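Local coordinates for protein Exo beta-1,2-glucooligosaccharide sophorohydrolase (non-reducing end) (Parabacteroides distasonis ATCC 8503, PDB 5Z06) that hydrolyses linear beta-1,2-glucan and beta-1,2-glucooligosaccharides of four or more glucose units, releasing sophorose from the non-reducing end, at residues F10-L15 with A47-N52; S88-L93 with L174-L179. All blocks are in the same frame, centred on the assembly; numbering follows the deposited sequence.

Contact 1 (F10-L15 with A47-N52); sequences FFENSL and AFTPGN. With CA (calcium ion), chain C.
Asn13 OD1 does double duty: it binds a calcium ion at 2.5 Å and also accepts the backbone amide Asn52 N at 3.1 Å, in a nearly straight bond (166°) whose donor is tilted from the carbonyl plane. The same side-chain amide turns ND2 to Pro50 O in a weak hydrogen bond, so both ends of its flat group are held. Four more ligands come from these loops. Glu12 O approaches the calcium at 2.3 Å from one segment, while the other offers Asn52 O and both Thr49 O and Thr49 OG1, the last at 2.3 Å from the calcium; this hydroxyl is also hydrogen-bonded to Asp176 OD1. Asp175 completes the coordination with its carboxylate. The site joins the loop that follows strand 9-11 to the loop that precedes strand 53-59, next to strand 169-180 of an antiparallel beta-sheet in the all-beta N-terminal region, and it recalls the structural calcium sites of beta-sandwich carbohydrate-binding modules. Asn52 adds a second layer. With CG between the backbone N and the carbonyl carbon (chi1 55°), its amide reaches back to the Ser14 backbone: OD1 accepts Ser14 N at 2.7 Å on a lone pair in the carbonyl plane, and ND2 gives to Ser14 O at 2.7 Å, close to its own amide plane. Replacing Asn52 with an alanine is likely to leave Ser14 N and Ser14 O without these mates, and the edge of the Phe11 ring without the OD1 that sits 3.4 Å from Phe11 CZ.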
loop_
_atom_site.group_PDB
_atom_site.type_symbol
_atom_site.label_atom_id
_atom_site.label_comp_id
_atom_site.label_asym_id
_atom_site.label_seq_id
_atom_site.Cartn_x
_atom_site.Cartn_y
_atom_site.Cartn_z
ATOM N N PHE A 10 15.964 3.190 -10.245
ATOM C CA PHE A 10 15.152 3.722 -11.330
ATOM C C PHE A 10 14.348 2.624 -12.011
ATOM O O PHE A 10 13.244 2.859 -12.476
ATOM C CB PHE A 10 16.031 4.412 -12.357
ATOM C CG PHE A 10 16.712 5.615 -11.826
ATOM C CD1 PHE A 10 16.048 6.824 -11.775
ATOM C CD2 PHE A 10 18.019 5.538 -11.349
ATOM C CE1 PHE A 10 16.670 7.953 -11.269
ATOM C CE2 PHE A 10 18.653 6.671 -10.849
ATOM C CZ PHE A 10 17.981 7.877 -10.812
ATOM N N PHE A 11 14.929 1.436 -12.120
ATOM C CA PHE A 11 14.200 0.308 -12.634
ATOM C C PHE A 11 14.802 -0.990 -12.162
ATOM O O PHE A 11 16.006 -1.198 -12.298
ATOM C CB PHE A 11 14.215 0.328 -14.152
ATOM C CG PHE A 11 13.441 -0.786 -14.752
ATOM C CD1 PHE A 11 12.075 -0.668 -14.913
ATOM C CD2 PHE A 11 14.066 -1.961 -15.132
ATOM C CE1 PHE A 11 11.342 -1.693 -15.452
ATOM C CE2 PHE A 11 13.328 -3.000 -15.671
ATOM C CZ PHE A 11 11.967 -2.868 -15.835
ATOM N N GLU A 12 13.968 -1.853 -11.613
ATOM C CA GLU A 12 14.318 -3.244 -11.385
ATOM C C GLU A 12 13.445 -4.150 -12.246
ATOM O O GLU A 12 13.950 -4.991 -12.987
ATOM C CB GLU A 12 14.126 -3.592 -9.927
ATOM C CG GLU A 12 14.466 -5.034 -9.607
ATOM C CD GLU A 12 14.609 -5.250 -8.122
ATOM O OE1 GLU A 12 13.596 -5.111 -7.401
ATOM O OE2 GLU A 12 15.742 -5.530 -7.690
ATOM N N ASN A 13 12.138 -3.984 -12.112
ATOM C CA ASN A 13 11.138 -4.783 -12.830
ATOM C C ASN A 13 9.877 -3.963 -12.958
ATOM O O ASN A 13 9.552 -3.181 -12.079
ATOM C CB ASN A 13 10.816 -6.077 -12.057
ATOM C CG ASN A 13 11.839 -7.172 -12.291
ATOM O OD1 ASN A 13 12.231 -7.425 -13.424
ATOM N ND2 ASN A 13 12.265 -7.841 -11.226
ATOM N N SER A 14 9.181 -4.132 -14.064
ATOM C CA SER A 14 7.859 -3.550 -14.244
ATOM C C SER A 14 6.877 -4.554 -13.696
ATOM O O SER A 14 6.901 -5.722 -14.106
ATOM C CB SER A 14 7.577 -3.298 -15.709
ATOM O OG SER A 14 6.365 -2.620 -15.868
ATOM N N LEU A 15 6.045 -4.124 -12.748
ATOM C CA LEU A 15 4.955 -4.961 -12.255
ATOM C C LEU A 15 3.865 -5.131 -13.292
ATOM O O LEU A 15 3.095 -6.074 -13.218
ATOM C CB LEU A 15 4.377 -4.399 -10.949
ATOM C CG LEU A 15 5.371 -4.335 -9.778
ATOM C CD1 LEU A 15 4.748 -3.723 -8.533
ATOM C CD2 LEU A 15 5.904 -5.732 -9.468
ATOM N N ALA A 47 15.866 -10.376 -19.374
ATOM C CA ALA A 47 16.015 -9.667 -18.135
ATOM C C ALA A 47 17.274 -10.150 -17.461
ATOM O O ALA A 47 17.601 -11.358 -17.515
ATOM C CB ALA A 47 14.822 -9.931 -17.221
ATOM N N PHE A 48 17.958 -9.216 -16.802
ATOM C CA PHE A 48 18.946 -9.600 -15.820
ATOM C C PHE A 48 18.263 -10.031 -14.515
ATOM O O PHE A 48 18.359 -11.189 -14.140
ATOM C CB PHE A 48 19.972 -8.506 -15.550
ATOM C CG PHE A 48 21.057 -8.987 -14.670
ATOM C CD1 PHE A 48 22.056 -9.796 -15.207
ATOM C CD2 PHE A 48 21.016 -8.772 -13.294
ATOM C CE1 PHE A 48 23.035 -10.330 -14.401
ATOM C CE2 PHE A 48 21.998 -9.300 -12.485
ATOM C CZ PHE A 48 23.009 -10.075 -13.040
ATOM N N THR A 49 17.607 -9.109 -13.804
ATOM C CA THR A 49 16.691 -9.526 -12.727
ATOM C C THR A 49 15.411 -9.973 -13.397
ATOM O O THR A 49 14.738 -9.158 -14.028
ATOM C CB THR A 49 16.332 -8.455 -11.715
ATOM O OG1 THR A 49 15.969 -7.262 -12.398
ATOM C CG2 THR A 49 17.475 -8.223 -10.780
ATOM N N PRO A 50 15.090 -11.269 -13.278
ATOM C CA PRO A 50 13.940 -11.786 -13.938
ATOM C C PRO A 50 12.654 -11.107 -13.549
ATOM O O PRO A 50 12.516 -10.451 -12.485
ATOM C CB PRO A 50 13.893 -13.241 -13.489
ATOM C CG PRO A 50 14.628 -13.250 -12.214
ATOM C CD PRO A 50 15.752 -12.322 -12.491
ATOM N N GLY A 51 11.709 -11.423 -14.420
ATOM C CA GLY A 51 10.597 -10.632 -14.717
ATOM C C GLY A 51 11.020 -10.083 -16.070
ATOM O O GLY A 51 10.912 -10.740 -17.099
ATOM N N ASN A 52 11.541 -8.866 -16.054
ATOM C CA ASN A 52 11.579 -8.097 -17.257
ATOM C C ASN A 52 12.638 -7.027 -17.237
ATOM O O ASN A 52 13.304 -6.770 -16.222
ATOM C CB ASN A 52 10.180 -7.533 -17.545
ATOM C CG ASN A 52 9.619 -6.737 -16.389
ATOM O OD1 ASN A 52 10.269 -5.833 -15.882
ATOM N ND2 ASN A 52 8.409 -7.064 -15.973
HETATM CA CA CA C . 14.496 -6.850 -14.171
#

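Contact 2 (S88-L93 with L174-L179); sequences SMQVRL and LDDIEL. With CA (calcium ion), chain C.
Gln90 and Asp175 form the central antiparallel hydrogen-bonded pair, Gln90 N giving to Asp175 O at 2.7 Å and Asp175 N returning a bond to Gln90 O. From this pair the Asp175 side chain runs outward to the metal. Its CB lies 4.2 Å from Gln90 CB, a packing contact between the two strands on this face. CG, anti to the backbone N (chi1 -154°), then carries the carboxylate away from strand 88-93 towards the calcium. Both oxygens bind it, OD1 at 2.5 Å and OD2 at 2.6 Å from the calcium, so the carboxylate is bidentate. OD1 is also met, from above the carboxylate plane, by Asp176 N, and OD2 receives a weak hydrogen bond from Phe48 N. The strands run at 167° to each other, but the pairing is not continuous: Ser88 faces Glu178 whereas Gln90 faces Asp175, a shift of one residue that marks a beta bulge in strand 174-179. Asp176 lies within it with a positive phi of 51°, and Asp176 O, turned towards the other strand, accepts a CA-H contact from Met89. A water bridges the strands beside the bulge, accepting from Ser88 OG at 2.7 Å and donating to Asp176 O at 2.6 Å and to Glu178 OE2. That glutamate oxygen is also salt-bridged to Lys218. Asp176 OD2 sits against Gln90 CG. On the opposite face, Val91 and Leu174 lie side by side, CG1 of the valine 4.0 Å from CD2 of the leucine, while strand 132-138 pairs with the far edge of strand 88-93 through Val135 and His133.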
loop_
_atom_site.group_PDB
_atom_site.type_symbol
_atom_site.label_atom_id
_atom_site.label_comp_id
_atom_site.label_asym_id
_atom_site.label_seq_id
_atom_site.Cartn_x
_atom_site.Cartn_y
_atom_site.Cartn_z
ATOM N N SER A 88 24.514 2.321 -11.616
ATOM C CA SER A 88 24.691 0.988 -12.152
ATOM C C SER A 88 23.480 0.584 -13.006
ATOM O O SER A 88 22.345 0.879 -12.657
ATOM C CB SER A 88 24.906 0.006 -11.030
ATOM O OG SER A 88 24.769 -1.321 -11.484
ATOM N N MET A 89 23.745 -0.048 -14.148
ATOM C CA MET A 89 22.718 -0.672 -14.975
ATOM C C MET A 89 23.204 -2.018 -15.477
ATOM O O MET A 89 24.390 -2.353 -15.393
ATOM C CB MET A 89 22.408 0.165 -16.203
ATOM C CG MET A 89 22.547 1.653 -16.021
ATOM S SD MET A 89 21.894 2.470 -17.469
ATOM C CE MET A 89 23.202 2.155 -18.636
ATOM N N GLN A 90 22.269 -2.771 -16.028
ATOM C CA GLN A 90 22.575 -3.947 -16.803
ATOM C C GLN A 90 22.119 -3.589 -18.211
ATOM O O GLN A 90 20.990 -3.123 -18.390
ATOM C CB GLN A 90 21.831 -5.155 -16.260
ATOM C CG GLN A 90 22.340 -5.619 -14.906
ATOM C CD GLN A 90 23.602 -6.451 -14.975
ATOM O OE1 GLN A 90 24.090 -6.807 -16.049
ATOM N NE2 GLN A 90 24.131 -6.784 -13.816
ATOM N N VAL A 91 23.009 -3.777 -19.193
ATOM C CA VAL A 91 22.773 -3.364 -20.573
ATOM C C VAL A 91 23.010 -4.573 -21.456
ATOM O O VAL A 91 24.010 -5.268 -21.326
ATOM C CB VAL A 91 23.686 -2.210 -20.988
ATOM C CG1 VAL A 91 23.320 -1.660 -22.359
ATOM C CG2 VAL A 91 23.589 -1.087 -19.980
ATOM N N ARG A 92 22.064 -4.836 -22.341
ATOM C CA ARG A 92 22.165 -5.951 -23.250
ATOM C C ARG A 92 21.858 -5.438 -24.644
ATOM O O ARG A 92 20.893 -4.704 -24.848
ATOM C CB ARG A 92 21.188 -7.034 -22.851
ATOM C CG ARG A 92 21.205 -8.270 -23.729
ATOM C CD ARG A 92 19.916 -9.028 -23.543
ATOM N NE ARG A 92 19.855 -10.256 -24.317
ATOM C CZ ARG A 92 20.175 -11.465 -23.871
ATOM N NH1 ARG A 92 20.630 -11.649 -22.636
ATOM N NH2 ARG A 92 20.038 -12.501 -24.685
ATOM N N LEU A 93 22.700 -5.817 -25.595
ATOM C CA LEU A 93 22.537 -5.397 -26.968
ATOM C C LEU A 93 21.941 -6.571 -27.709
ATOM O O LEU A 93 22.396 -7.704 -27.562
ATOM C CB LEU A 93 23.873 -5.007 -27.550
ATOM C CG LEU A 93 24.360 -3.608 -27.211
ATOM C CD1 LEU A 93 24.380 -3.299 -25.719
ATOM C CD2 LEU A 93 25.754 -3.490 -27.791
ATOM N N LEU A 174 17.635 -2.528 -21.072
ATOM C CA LEU A 174 18.151 -1.912 -19.863
ATOM C C LEU A 174 17.403 -2.527 -18.703
ATOM O O LEU A 174 16.173 -2.599 -18.710
ATOM C CB LEU A 174 17.924 -0.416 -19.885
ATOM C CG LEU A 174 18.348 0.270 -21.180
ATOM C CD1 LEU A 174 17.957 1.735 -21.078
ATOM C CD2 LEU A 174 19.844 0.129 -21.433
ATOM N N ASP A 175 18.164 -2.996 -17.731
ATOM C CA ASP A 175 17.634 -3.545 -16.526
ATOM C C ASP A 175 18.463 -3.049 -15.330
ATOM O O ASP A 175 19.599 -2.590 -15.482
ATOM C CB ASP A 175 17.667 -5.075 -16.620
ATOM C CG ASP A 175 16.630 -5.730 -15.758
ATOM O OD1 ASP A 175 15.837 -5.020 -15.119
ATOM O OD2 ASP A 175 16.586 -6.970 -15.703
ATOM N N ASP A 176 17.870 -3.134 -14.151
ATOM C CA ASP A 176 18.553 -2.864 -12.893
ATOM C C ASP A 176 19.286 -1.539 -12.865
ATOM O O ASP A 176 20.463 -1.456 -12.506
ATOM C CB ASP A 176 19.428 -4.037 -12.567
ATOM C CG ASP A 176 18.650 -5.305 -12.598
ATOM O OD1 ASP A 176 17.577 -5.336 -11.961
ATOM O OD2 ASP A 176 19.063 -6.238 -13.295
ATOM N N ILE A 177 18.537 -0.514 -13.251
ATOM C CA ILE A 177 19.005 0.847 -13.307
ATOM C C ILE A 177 18.825 1.373 -11.905
ATOM O O ILE A 177 17.699 1.483 -11.393
ATOM C CB ILE A 177 18.197 1.695 -14.279
ATOM C CG1 ILE A 177 18.110 0.997 -15.641
ATOM C CG2 ILE A 177 18.835 3.064 -14.404
ATOM C CD1 ILE A 177 17.185 1.648 -16.618
ATOM N N GLU A 178 19.946 1.668 -11.271
ATOM C CA GLU A 178 19.949 2.016 -9.868
ATOM C C GLU A 178 21.217 2.753 -9.472
ATOM O O GLU A 178 22.274 2.624 -10.127
ATOM C CB GLU A 178 19.815 0.749 -9.014
ATOM C CG GLU A 178 20.917 -0.268 -9.222
ATOM C CD GLU A 178 20.656 -1.578 -8.510
ATOM O OE1 GLU A 178 19.765 -1.652 -7.628
ATOM O OE2 GLU A 178 21.362 -2.545 -8.833
ATOM N N LEU A 179 21.090 3.511 -8.389
ATOM C CA LEU A 179 22.221 4.127 -7.746
ATOM C C LEU A 179 22.730 3.168 -6.691
ATOM O O LEU A 179 21.937 2.610 -5.930
ATOM C CB LEU A 179 21.828 5.457 -7.133
ATOM C CG LEU A 179 21.232 6.491 -8.072
ATOM C CD1 LEU A 179 21.069 7.805 -7.346
ATOM C CD2 LEU A 179 22.080 6.666 -9.314
HETATM CA CA CA C . 14.496 -6.850 -14.171
HETATM O O HOH W 1 22.429 -2.589 -11.296
#

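Overall arrangement
The two contacts share one calcium ion and one sheet, with centres about 10 Å apart. Contact 1 supplies five oxygens from its two loops and contact 2 the two carboxylate oxygens of Asp175, giving seven ligand atoms in all. Two further links tie them: Thr49 OG1 lies 2.5 Å from Asp176 OD1, a probable hydrogen bond, and Phe10 N lies 2.7 Å from Ile177 O, where strand 9-11 runs beside strand 169-180. The bulge at Asp176 is consistent with both neighbouring aspartates facing the loops of contact 1. All seven ligand atoms come from the protein, and the site lies in the all-beta N-terminal part rather than the helix-rich glucoamylase-like part, consistent with a structural calcium.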